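Local coordinates for protein CCMAN5 (Cellulosimicrobium cellulans, PDB 2XSG) that hydrolyses alpha-mannosidic bonds as a family 92 glycosidase and probably uncaps phosphorylated yeast-type glycans so that they carry exposed mannose-6-phosphate, at residues M321-T326 against S400-R405; A383-T388 against G392-F397; A613-E618 against S691-S696. All coordinates share one frame; numbering follows the deposited sequence.

Contact 1 of 3, residues M321-T326 against S400-R405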
ATOM      1  N   MET A 321      -4.834   0.856   2.879  1.00  6.80           N
ATOM      2  CA  MET A 321      -4.027   1.596   3.852  1.00  6.18           C
ATOM      3  C   MET A 321      -3.898   3.055   3.417  1.00  5.64           C
ATOM      4  O   MET A 321      -3.849   3.313   2.223  1.00  6.29           O
ATOM      5  CB  MET A 321      -2.631   0.977   3.983  1.00  5.88           C
ATOM      6  CG  MET A 321      -2.580  -0.353   4.760  1.00  6.65           C
ATOM      7  SD  MET A 321      -0.988  -1.220   4.606  1.00  5.72           S
ATOM      8  CE  MET A 321       0.161  -0.118   5.428  1.00  6.53           C
ATOM      9  N   PRO A 322      -3.856   4.006   4.380  1.00  5.18           N
ATOM     10  CA  PRO A 322      -3.978   3.798   5.827  1.00  5.02           C
ATOM     11  C   PRO A 322      -5.350   3.252   6.250  1.00  5.04           C
ATOM     12  O   PRO A 322      -6.345   3.447   5.541  1.00  4.81           O
ATOM     13  CB  PRO A 322      -3.725   5.199   6.414  1.00  5.19           C
ATOM     14  CG  PRO A 322      -4.108   6.142   5.306  1.00  5.34           C
ATOM     15  CD  PRO A 322      -3.664   5.431   4.054  1.00  5.21           C
ATOM     16  N   MET A 323      -5.385   2.566   7.395  1.00  4.41           N
ATOM     17  CA  MET A 323      -6.597   1.901   7.866  1.00  4.44           C
ATOM     18  C   MET A 323      -7.401   2.837   8.741  1.00  4.00           C
ATOM     19  O   MET A 323      -6.840   3.722   9.390  1.00  3.52           O
ATOM     20  CB  MET A 323      -6.275   0.663   8.710  1.00  4.39           C
ATOM     21  CG  MET A 323      -5.167  -0.232   8.218  1.00  6.33           C
ATOM     22  SD  MET A 323      -4.797  -1.390   9.563  1.00  9.93           S
ATOM     23  CE  MET A 323      -3.028  -1.424   9.434  1.00 10.95           C
ATOM     24  N   ASN A 324      -8.712   2.625   8.766  1.00  3.33           N
ATOM     25  CA  ASN A 324      -9.589   3.342   9.694  1.00  3.49           C
ATOM     26  C   ASN A 324      -9.122   3.021  11.119  1.00  3.05           C
ATOM     27  O   ASN A 324      -9.211   1.871  11.563  1.00  4.44           O
ATOM     28  CB  ASN A 324     -11.050   2.924   9.453  1.00  2.05           C
ATOM     29  CG  ASN A 324     -12.062   3.764  10.226  1.00  3.01           C
ATOM     30  OD1 ASN A 324     -11.791   4.268  11.328  1.00  2.48           O
ATOM     31  ND2 ASN A 324     -13.267   3.877   9.665  1.00  2.14           N
ATOM     32  N   ALA A 325      -8.563   4.022  11.797  1.00  2.71           N
ATOM     33  CA  ALA A 325      -8.110   3.913  13.195  1.00  2.49           C
ATOM     34  C   ALA A 325      -9.016   4.678  14.179  1.00  2.51           C
ATOM     35  O   ALA A 325      -8.585   5.061  15.265  1.00  2.76           O
ATOM     36  CB  ALA A 325      -6.680   4.397  13.316  1.00  2.56           C
ATOM     37  N   THR A 326     -10.279   4.850  13.794  1.00  2.52           N
ATOM     38  CA  THR A 326     -11.300   5.576  14.573  1.00  2.79           C
ATOM     39  C   THR A 326     -12.356   4.633  15.147  1.00  2.94           C
ATOM     40  O   THR A 326     -12.800   3.701  14.474  1.00  3.21           O
ATOM     41  CB  THR A 326     -12.017   6.638  13.674  1.00  2.00           C
ATOM     42  OG1 THR A 326     -11.027   7.465  13.051  1.00  2.53           O
ATOM     43  CG2 THR A 326     -13.014   7.520  14.451  1.00  2.00           C
ATOM     44  N   SER A 400      -1.062   3.582  17.164  1.00  3.30           N
ATOM     45  CA  SER A 400      -2.448   3.131  17.412  1.00  3.42           C
ATOM     46  C   SER A 400      -2.843   1.902  16.600  1.00  3.36           C
ATOM     47  O   SER A 400      -3.827   1.235  16.925  1.00  3.59           O
ATOM     48  CB  SER A 400      -3.461   4.282  17.202  1.00  3.38           C
ATOM     49  OG  SER A 400      -3.671   4.578  15.831  1.00  2.45           O
ATOM     50  N   VAL A 401      -2.067   1.623  15.548  1.00  3.11           N
ATOM     51  CA  VAL A 401      -2.270   0.488  14.625  1.00  2.51           C
ATOM     52  C   VAL A 401      -0.877   0.081  14.123  1.00  3.07           C
ATOM     53  O   VAL A 401       0.054   0.890  14.221  1.00  2.79           O
ATOM     54  CB  VAL A 401      -3.126   0.882  13.402  1.00  3.00           C
ATOM     55  CG1 VAL A 401      -4.549   1.286  13.808  1.00  3.01           C
ATOM     56  CG2 VAL A 401      -2.451   2.002  12.598  1.00  2.31           C
ATOM     57  N   PRO A 402      -0.717  -1.156  13.588  1.00  3.01           N
ATOM     58  CA  PRO A 402       0.564  -1.483  12.987  1.00  3.03           C
ATOM     59  C   PRO A 402       0.887  -0.451  11.928  1.00  2.95           C
ATOM     60  O   PRO A 402      -0.010   0.014  11.210  1.00  2.34           O
ATOM     61  CB  PRO A 402       0.338  -2.862  12.345  1.00  3.16           C
ATOM     62  CG  PRO A 402      -1.077  -3.176  12.492  1.00  3.44           C
ATOM     63  CD  PRO A 402      -1.652  -2.295  13.548  1.00  3.56           C
ATOM     64  N   THR A 403       2.155  -0.067  11.856  1.00  3.00           N
ATOM     65  CA  THR A 403       2.559   1.024  10.975  1.00  2.63           C
ATOM     66  C   THR A 403       4.008   0.835  10.529  1.00  2.70           C
ATOM     67  O   THR A 403       4.703  -0.074  11.003  1.00  2.73           O
ATOM     68  CB  THR A 403       2.331   2.379  11.665  1.00  2.74           C
ATOM     69  OG1 THR A 403       2.373   3.445  10.703  1.00  2.00           O
ATOM     70  CG2 THR A 403       3.365   2.615  12.795  1.00  3.53           C
ATOM     71  N   VAL A 404       4.466   1.660   9.596  1.00  2.53           N
ATOM     72  CA  VAL A 404       5.786   1.423   9.007  1.00  2.59           C
ATOM     73  C   VAL A 404       6.717   2.622   9.168  1.00  2.46           C
ATOM     74  O   VAL A 404       7.605   2.589   9.994  1.00  2.47           O
ATOM     75  CB  VAL A 404       5.697   1.009   7.532  1.00  2.82           C
ATOM     76  CG1 VAL A 404       7.070   0.553   7.008  1.00  2.76           C
ATOM     77  CG2 VAL A 404       4.647  -0.096   7.346  1.00  2.67           C
ATOM     78  N   ARG A 405       6.508   3.666   8.369  1.00  2.45           N
ATOM     79  CA  ARG A 405       7.485   4.762   8.252  1.00  2.87           C
ATOM     80  C   ARG A 405       6.811   6.009   7.660  1.00  2.93           C
ATOM     81  O   ARG A 405       5.742   5.907   7.047  1.00  2.80           O
ATOM     82  CB  ARG A 405       8.709   4.326   7.424  1.00  2.48           C
ATOM     83  CG  ARG A 405       8.409   3.994   5.957  1.00  3.18           C
ATOM     84  CD  ARG A 405       9.603   3.376   5.235  1.00  3.29           C
ATOM     85  NE  ARG A 405      10.844   4.132   5.360  1.00  2.00           N
ATOM     86  CZ  ARG A 405      12.011   3.767   4.839  1.00  2.00           C
ATOM     87  NH1 ARG A 405      12.102   2.673   4.113  1.00  2.22           N
ATOM     88  NH2 ARG A 405      13.082   4.529   5.010  1.00  2.00           N
TER
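Asn324 OD1 accepts the backbone N of Thr326 at 3.0 Å, closing an Asx turn that leaves Ala325, the residue between them, lying against Ser400 and Val401. The bond lies in the carbonyl plane of the amide, with a C=O...donor angle of 159°. The turn ends the short strand 323-324, which pairs with strand 348-349 in the family 92 catalytic domain, probably an (alpha/alpha)6 fold. Ala325 suits the place because its single methyl fits close to the loop: CB meets Val401 CG1 at 3.8 Å and lies 3.9 Å from Ser400 OG. That hydroxyl is hydrogen-bonded to Asp349 of the partner strand, so a polar atom can be buried beside the methyl. Val401 has CG1 anti to its carbonyl carbon (chi1 -64°), the setting that turns this branch to Ala325. Two residues before Ala325, the flexible Met323 side chain crosses the Pro402 ring at about a right angle. Pro402 offers a rigid apolar surface and also touches Tyr200 and Leu202 of strand 198-208, so the loop packs against the N-terminal beta region, probably at a domain interface. Met323 CE lies 4.0 Å from Pro402 CG and 3.8 Å from Pro402 O, a carbonyl hydrogen-bonded to Ser350 OG.

Contact 2 of 3, residues A383-T388 against G392-F397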
ATOM      1  N   ALA A 383       0.852  16.690  14.541  1.00  5.52           N
ATOM      2  CA  ALA A 383       0.435  17.662  15.537  1.00  6.03           C
ATOM      3  C   ALA A 383       0.528  17.042  16.938  1.00  6.85           C
ATOM      4  O   ALA A 383       0.939  17.721  17.906  1.00  6.82           O
ATOM      5  CB  ALA A 383      -0.960  18.142  15.245  1.00  6.12           C
ATOM      6  N   ASP A 384       0.175  15.758  17.026  1.00  6.79           N
ATOM      7  CA  ASP A 384       0.277  14.978  18.259  1.00  7.44           C
ATOM      8  C   ASP A 384       1.722  14.771  18.725  1.00  7.95           C
ATOM      9  O   ASP A 384       2.016  14.949  19.920  1.00  8.63           O
ATOM     10  CB  ASP A 384      -0.452  13.631  18.130  1.00  7.51           C
ATOM     11  CG  ASP A 384      -1.969  13.778  18.135  1.00  7.97           C
ATOM     12  OD1 ASP A 384      -2.471  14.889  18.462  1.00  8.13           O
ATOM     13  OD2 ASP A 384      -2.665  12.790  17.793  1.00  7.11           O
ATOM     14  N   ALA A 385       2.618  14.413  17.806  1.00  8.28           N
ATOM     15  CA  ALA A 385       4.049  14.345  18.132  1.00  9.01           C
ATOM     16  C   ALA A 385       4.528  15.668  18.734  1.00  9.33           C
ATOM     17  O   ALA A 385       5.198  15.685  19.773  1.00  9.43           O
ATOM     18  CB  ALA A 385       4.884  13.974  16.901  1.00  8.95           C
ATOM     19  N   GLU A 386       4.167  16.772  18.094  1.00  9.87           N
ATOM     20  CA  GLU A 386       4.537  18.093  18.586  1.00 10.91           C
ATOM     21  C   GLU A 386       3.968  18.380  19.990  1.00 11.38           C
ATOM     22  O   GLU A 386       4.678  18.896  20.863  1.00 11.54           O
ATOM     23  CB  GLU A 386       4.122  19.165  17.566  1.00 10.78           C
ATOM     24  CG  GLU A 386       4.236  20.591  18.044  1.00 12.34           C
ATOM     25  CD  GLU A 386       5.672  21.077  18.157  1.00 12.33           C
ATOM     26  OE1 GLU A 386       6.625  20.332  17.849  1.00 13.62           O
ATOM     27  OE2 GLU A 386       5.836  22.238  18.525  1.00 13.93           O
ATOM     28  N   ALA A 387       2.697  18.025  20.188  1.00 11.83           N
ATOM     29  CA  ALA A 387       1.979  18.197  21.458  1.00 12.41           C
ATOM     30  C   ALA A 387       2.630  17.520  22.668  1.00 12.75           C
ATOM     31  O   ALA A 387       2.496  18.015  23.789  1.00 12.01           O
ATOM     32  CB  ALA A 387       0.516  17.720  21.315  1.00 12.22           C
ATOM     33  N   THR A 388       3.317  16.393  22.445  1.00 13.31           N
ATOM     34  CA  THR A 388       4.012  15.685  23.530  1.00 13.68           C
ATOM     35  C   THR A 388       5.091  16.580  24.161  1.00 14.26           C
ATOM     36  O   THR A 388       5.462  16.396  25.328  1.00 14.23           O
ATOM     37  CB  THR A 388       4.664  14.362  23.078  1.00 13.77           C
ATOM     38  OG1 THR A 388       5.698  14.627  22.115  1.00 14.39           O
ATOM     39  CG2 THR A 388       3.629  13.407  22.490  1.00 12.95           C
ATOM     40  N   GLY A 392      10.857  14.245  20.116  1.00 14.44           N
ATOM     41  CA  GLY A 392      11.216  12.938  19.575  1.00 13.79           C
ATOM     42  C   GLY A 392      10.515  12.630  18.256  1.00 13.39           C
ATOM     43  O   GLY A 392       9.451  13.205  17.952  1.00 13.22           O
ATOM     44  N   GLY A 393      11.117  11.732  17.471  1.00 12.19           N
ATOM     45  CA  GLY A 393      10.555  11.323  16.185  1.00 11.07           C
ATOM     46  C   GLY A 393       9.398  10.358  16.385  1.00 10.07           C
ATOM     47  O   GLY A 393       9.224   9.799  17.467  1.00 10.01           O
ATOM     48  N   LEU A 394       8.606  10.151  15.343  1.00  8.90           N
ATOM     49  CA  LEU A 394       7.457   9.267  15.457  1.00  7.81           C
ATOM     50  C   LEU A 394       7.846   7.848  15.883  1.00  7.40           C
ATOM     51  O   LEU A 394       7.086   7.176  16.557  1.00  7.30           O
ATOM     52  CB  LEU A 394       6.667   9.266  14.151  1.00  8.02           C
ATOM     53  CG  LEU A 394       5.817  10.517  13.930  1.00  6.71           C
ATOM     54  CD1 LEU A 394       5.241  10.517  12.533  1.00  5.75           C
ATOM     55  CD2 LEU A 394       4.706  10.588  14.980  1.00  5.98           C
ATOM     56  N   GLY A 395       9.046   7.409  15.506  1.00  7.34           N
ATOM     57  CA  GLY A 395       9.562   6.091  15.894  1.00  7.24           C
ATOM     58  C   GLY A 395       9.674   5.824  17.388  1.00  7.49           C
ATOM     59  O   GLY A 395       9.740   4.671  17.811  1.00  7.13           O
ATOM     60  N   GLY A 396       9.662   6.881  18.198  1.00  7.90           N
ATOM     61  CA  GLY A 396       9.797   6.721  19.650  1.00  7.80           C
ATOM     62  C   GLY A 396       8.500   6.513  20.418  1.00  7.90           C
ATOM     63  O   GLY A 396       8.526   6.292  21.629  1.00  8.03           O
ATOM     64  N   PHE A 397       7.369   6.577  19.729  1.00  7.07           N
ATOM     65  CA  PHE A 397       6.078   6.411  20.374  1.00  7.11           C
ATOM     66  C   PHE A 397       5.485   5.047  20.053  1.00  6.71           C
ATOM     67  O   PHE A 397       5.853   4.404  19.068  1.00  6.59           O
ATOM     68  CB  PHE A 397       5.082   7.483  19.904  1.00  7.31           C
ATOM     69  CG  PHE A 397       5.581   8.891  20.047  1.00  8.76           C
ATOM     70  CD1 PHE A 397       5.722   9.468  21.308  1.00  9.66           C
ATOM     71  CD2 PHE A 397       5.912   9.639  18.916  1.00  9.34           C
ATOM     72  CE1 PHE A 397       6.199  10.778  21.451  1.00 11.27           C
ATOM     73  CE2 PHE A 397       6.390  10.952  19.041  1.00 10.57           C
ATOM     74  CZ  PHE A 397       6.526  11.526  20.315  1.00 10.63           C
TER
HETATM   75  O   HOH W   1       7.887  15.725  18.537  1.00 20.62           O
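The Phe397 ring is approached obliquely by Ala385 and Thr388, at CE2, CZ and CE1; the two residues stand three apart where helix 368-387 of the catalytic domain runs out into the loop. Ala385 CB is 4.0 Å from CE2 of Phe397. The Thr388 and Phe397 side chains approach each other from opposite directions, and both threonine branches lie on the same side of the ring plane as Ala385 CB: OG1 is 3.7 Å from Phe397 CZ, and CG2 is 3.8 Å from Phe397 CE1. Phe397 follows the 3-10 turn 394-396, by which the chain folds back on the helix it has just left. Leu394, at the start of that turn, sets CD2 3.9 Å from Ala385 CB, and it also packs on Leu381 and Phe382 of the same helix. A small alanine lets the leucine and the phenylalanine share one methyl. With chi1 at 64°, Thr388 places OG1 where it donates to Ala385 O at 2.6 Å, tilted 17° from the carbonyl plane. A water lies between Ala385 O, to which its bond is weak, and Gly392 O. The chemistry implies a short return onto the helix made by apolar contacts; Thr388 OG1, also bonded to Thr390 OG1, lies against the ring without losing its polar partners.

Contact 3 of 3, residues A613-E618 against S691-S696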
ATOM      1  N   ALA A 613       2.716  -0.692 -22.137  1.00  4.76           N
ATOM      2  CA  ALA A 613       3.586  -1.886 -22.127  1.00  4.20           C
ATOM      3  C   ALA A 613       3.884  -2.435 -20.724  1.00  4.35           C
ATOM      4  O   ALA A 613       3.698  -3.636 -20.445  1.00  3.50           O
ATOM      5  CB  ALA A 613       4.902  -1.597 -22.882  1.00  4.39           C
ATOM      6  N   ILE A 614       4.354  -1.554 -19.844  1.00  4.20           N
ATOM      7  CA  ILE A 614       4.700  -1.947 -18.473  1.00  4.67           C
ATOM      8  C   ILE A 614       3.490  -2.552 -17.773  1.00  4.51           C
ATOM      9  O   ILE A 614       3.608  -3.552 -17.068  1.00  4.71           O
ATOM     10  CB  ILE A 614       5.274  -0.750 -17.654  1.00  4.65           C
ATOM     11  CG1 ILE A 614       6.625  -0.302 -18.231  1.00  4.93           C
ATOM     12  CG2 ILE A 614       5.500  -1.136 -16.144  1.00  4.94           C
ATOM     13  CD1 ILE A 614       7.060   1.114 -17.806  1.00  4.56           C
ATOM     14  N   TYR A 615       2.326  -1.952 -17.967  1.00  4.36           N
ATOM     15  CA  TYR A 615       1.157  -2.342 -17.162  1.00  4.85           C
ATOM     16  C   TYR A 615       0.280  -3.426 -17.792  1.00  4.88           C
ATOM     17  O   TYR A 615      -0.470  -4.085 -17.082  1.00  4.85           O
ATOM     18  CB  TYR A 615       0.313  -1.124 -16.789  1.00  4.49           C
ATOM     19  CG  TYR A 615       1.028  -0.201 -15.847  1.00  4.42           C
ATOM     20  CD1 TYR A 615       1.007  -0.438 -14.476  1.00  2.73           C
ATOM     21  CD2 TYR A 615       1.741   0.900 -16.329  1.00  3.36           C
ATOM     22  CE1 TYR A 615       1.671   0.389 -13.594  1.00  3.05           C
ATOM     23  CE2 TYR A 615       2.413   1.747 -15.457  1.00  5.84           C
ATOM     24  CZ  TYR A 615       2.370   1.487 -14.078  1.00  4.73           C
ATOM     25  OH  TYR A 615       3.029   2.321 -13.203  1.00  2.80           O
ATOM     26  N   THR A 616       0.374  -3.619 -19.110  1.00  4.35           N
ATOM     27  CA  THR A 616      -0.543  -4.564 -19.761  1.00  4.62           C
ATOM     28  C   THR A 616       0.116  -5.558 -20.716  1.00  4.83           C
ATOM     29  O   THR A 616      -0.580  -6.400 -21.268  1.00  4.84           O
ATOM     30  CB  THR A 616      -1.692  -3.875 -20.514  1.00  3.73           C
ATOM     31  OG1 THR A 616      -1.210  -3.340 -21.750  1.00  3.10           O
ATOM     32  CG2 THR A 616      -2.309  -2.766 -19.691  1.00  4.12           C
ATOM     33  N   LYS A 617       1.434  -5.462 -20.890  1.00  4.97           N
ATOM     34  CA  LYS A 617       2.178  -6.310 -21.825  1.00  6.36           C
ATOM     35  C   LYS A 617       3.444  -6.877 -21.155  1.00  6.86           C
ATOM     36  O   LYS A 617       3.664  -6.671 -19.962  1.00  7.32           O
ATOM     37  CB  LYS A 617       2.561  -5.500 -23.074  1.00  5.97           C
ATOM     38  CG  LYS A 617       1.374  -4.903 -23.837  1.00  6.46           C
ATOM     39  CD  LYS A 617       1.858  -4.050 -25.005  1.00  5.11           C
ATOM     40  CE  LYS A 617       0.710  -3.513 -25.833  1.00  5.34           C
ATOM     41  NZ  LYS A 617      -0.021  -4.580 -26.572  1.00  6.95           N
ATOM     42  N   GLU A 618       4.243  -7.609 -21.923  1.00  7.03           N
ATOM     43  CA  GLU A 618       5.543  -8.079 -21.476  1.00  7.91           C
ATOM     44  C   GLU A 618       6.554  -6.980 -21.707  1.00  7.81           C
ATOM     45  O   GLU A 618       6.525  -6.335 -22.752  1.00  7.83           O
ATOM     46  CB  GLU A 618       5.989  -9.286 -22.283  1.00  7.83           C
ATOM     47  CG  GLU A 618       5.183 -10.546 -22.082  1.00 11.27           C
ATOM     48  CD  GLU A 618       5.982 -11.773 -22.475  1.00 14.13           C
ATOM     49  OE1 GLU A 618       6.892 -11.636 -23.322  1.00 17.08           O
ATOM     50  OE2 GLU A 618       5.735 -12.860 -21.911  1.00 15.91           O
ATOM     51  N   SER A 691      -1.570   6.391 -21.426  1.00  6.80           N
ATOM     52  CA  SER A 691      -2.310   5.643 -22.434  1.00  7.27           C
ATOM     53  C   SER A 691      -3.530   4.974 -21.798  1.00  7.25           C
ATOM     54  O   SER A 691      -3.445   3.818 -21.365  1.00  7.33           O
ATOM     55  CB  SER A 691      -1.389   4.606 -23.091  1.00  7.44           C
ATOM     56  OG  SER A 691      -2.072   3.834 -24.072  1.00  8.73           O
ATOM     57  N   PRO A 692      -4.671   5.697 -21.721  1.00  7.03           N
ATOM     58  CA  PRO A 692      -5.869   5.106 -21.110  1.00  6.85           C
ATOM     59  C   PRO A 692      -6.186   3.740 -21.716  1.00  6.38           C
ATOM     60  O   PRO A 692      -6.183   3.603 -22.946  1.00  6.46           O
ATOM     61  CB  PRO A 692      -7.000   6.101 -21.433  1.00  6.95           C
ATOM     62  CG  PRO A 692      -6.362   7.328 -21.967  1.00  7.37           C
ATOM     63  CD  PRO A 692      -4.888   7.076 -22.209  1.00  7.71           C
ATOM     64  N   PHE A 693      -6.461   2.750 -20.863  1.00  6.02           N
ATOM     65  CA  PHE A 693      -6.643   1.358 -21.306  1.00  6.34           C
ATOM     66  C   PHE A 693      -7.995   1.081 -21.930  1.00  6.15           C
ATOM     67  O   PHE A 693      -8.099   0.209 -22.779  1.00  5.89           O
ATOM     68  CB  PHE A 693      -6.521   0.345 -20.152  1.00  6.44           C
ATOM     69  CG  PHE A 693      -5.221   0.377 -19.396  1.00  5.28           C
ATOM     70  CD1 PHE A 693      -4.165   1.203 -19.773  1.00  4.45           C
ATOM     71  CD2 PHE A 693      -5.050  -0.489 -18.319  1.00  3.54           C
ATOM     72  CE1 PHE A 693      -2.986   1.199 -19.060  1.00  5.70           C
ATOM     73  CE2 PHE A 693      -3.875  -0.496 -17.592  1.00  4.58           C
ATOM     74  CZ  PHE A 693      -2.835   0.346 -17.965  1.00  5.56           C
ATOM     75  N   PHE A 694      -9.029   1.777 -21.468  1.00  5.99           N
ATOM     76  CA  PHE A 694     -10.409   1.366 -21.748  1.00  6.87           C
ATOM     77  C   PHE A 694     -11.174   2.342 -22.631  1.00  7.03           C
ATOM     78  O   PHE A 694     -10.876   3.542 -22.658  1.00  7.11           O
ATOM     79  CB  PHE A 694     -11.161   1.125 -20.437  1.00  6.88           C
ATOM     80  CG  PHE A 694     -10.474   0.140 -19.516  1.00  7.02           C
ATOM     81  CD1 PHE A 694     -10.288  -1.178 -19.897  1.00  8.15           C
ATOM     82  CD2 PHE A 694     -10.012   0.534 -18.275  1.00  7.48           C
ATOM     83  CE1 PHE A 694      -9.647  -2.087 -19.043  1.00  8.90           C
ATOM     84  CE2 PHE A 694      -9.371  -0.367 -17.418  1.00  5.38           C
ATOM     85  CZ  PHE A 694      -9.199  -1.673 -17.799  1.00  6.72           C
ATOM     86  N   ASP A 695     -12.160   1.816 -23.352  1.00  7.21           N
ATOM     87  CA  ASP A 695     -12.992   2.621 -24.248  1.00  7.56           C
ATOM     88  C   ASP A 695     -13.637   3.791 -23.515  1.00  7.40           C
ATOM     89  O   ASP A 695     -13.672   4.897 -24.033  1.00  7.48           O
ATOM     90  CB  ASP A 695     -14.066   1.756 -24.920  1.00  7.90           C
ATOM     91  CG  ASP A 695     -13.472   0.640 -25.729  1.00  9.68           C
ATOM     92  OD1 ASP A 695     -12.718  -0.160 -25.136  1.00 10.79           O
ATOM     93  OD2 ASP A 695     -13.743   0.573 -26.954  1.00 12.10           O
ATOM     94  N   SER A 696     -14.147   3.528 -22.314  1.00  7.03           N
ATOM     95  CA  SER A 696     -14.684   4.566 -21.448  1.00  6.91           C
ATOM     96  C   SER A 696     -14.356   4.224 -19.991  1.00  7.35           C
ATOM     97  O   SER A 696     -14.476   3.059 -19.581  1.00  7.37           O
ATOM     98  CB  SER A 696     -16.206   4.690 -21.636  1.00  7.05           C
ATOM     99  OG  SER A 696     -16.752   5.687 -20.775  1.00  5.81           O
TER
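A CH-pi contact carries most of the meeting between Thr616 and Phe693, and it joins helix 604-616 to the loop that leads into strand 696-700 of a mixed beta-sheet. Both segments belong to the family 92 catalytic region, whose helices probably form the (alpha/alpha)6 barrel of the six-hairpin clan. Thr616 CG2 lies over one face of the phenyl ring, 3.7 Å from its centroid and 22° off the ring normal, displaced toward the CE2 and CZ side; CE2 of Phe693 is the nearest ring atom, at 3.5 Å. Threonine suits this place because its two branches do different work. With chi1 at 76° for OG1, CG2 falls anti to the carbonyl carbon and points to the ring, while OG1 is hydrogen-bonded back to Arg612 O within the helix.

Apolar packing adds the neighbouring residue. Tyr615 CB touches Phe693 CZ at 3.7 Å, but its ring leads off to Met669 and Ala673 of helix 665-675 and meets the ring of Tyr648 with the planes at about 30°. The flat Phe693 side chain thus sits between helices, since Ala673, Ala674 and Leu307 of helix 306-318 pack on it too. Within the loop, Phe693 CB lies 3.8 Å above the plane of the Phe694 ring, over its centre.

One polar atom, the backbone carbonyl Ser691 O, lies in plane at the Phe693 ring edge.

From the N terminus, the chain first passes residues 321-326, then runs through helices 353-366 and 368-387 before residues 400-405 close contact 1. Nested inside that loop is the much shorter return of contact 2, which joins the end of helix 368-387 to residues 392-397; this segment almost adjoins 400-405 in sequence, and the two contact centres are about 15 Å apart. Contact 3 follows in series and closes the loop from 618 to 691. Its centre lies about 32 Å from that of contact 1; contacts 2 and 3 lie on opposite sides of the chain's centre, about 43 Å apart between centres. Contact 1 borders the N-terminal beta region, whereas contact 3 ties helix 604-616 to the loop leading into the mixed sheet.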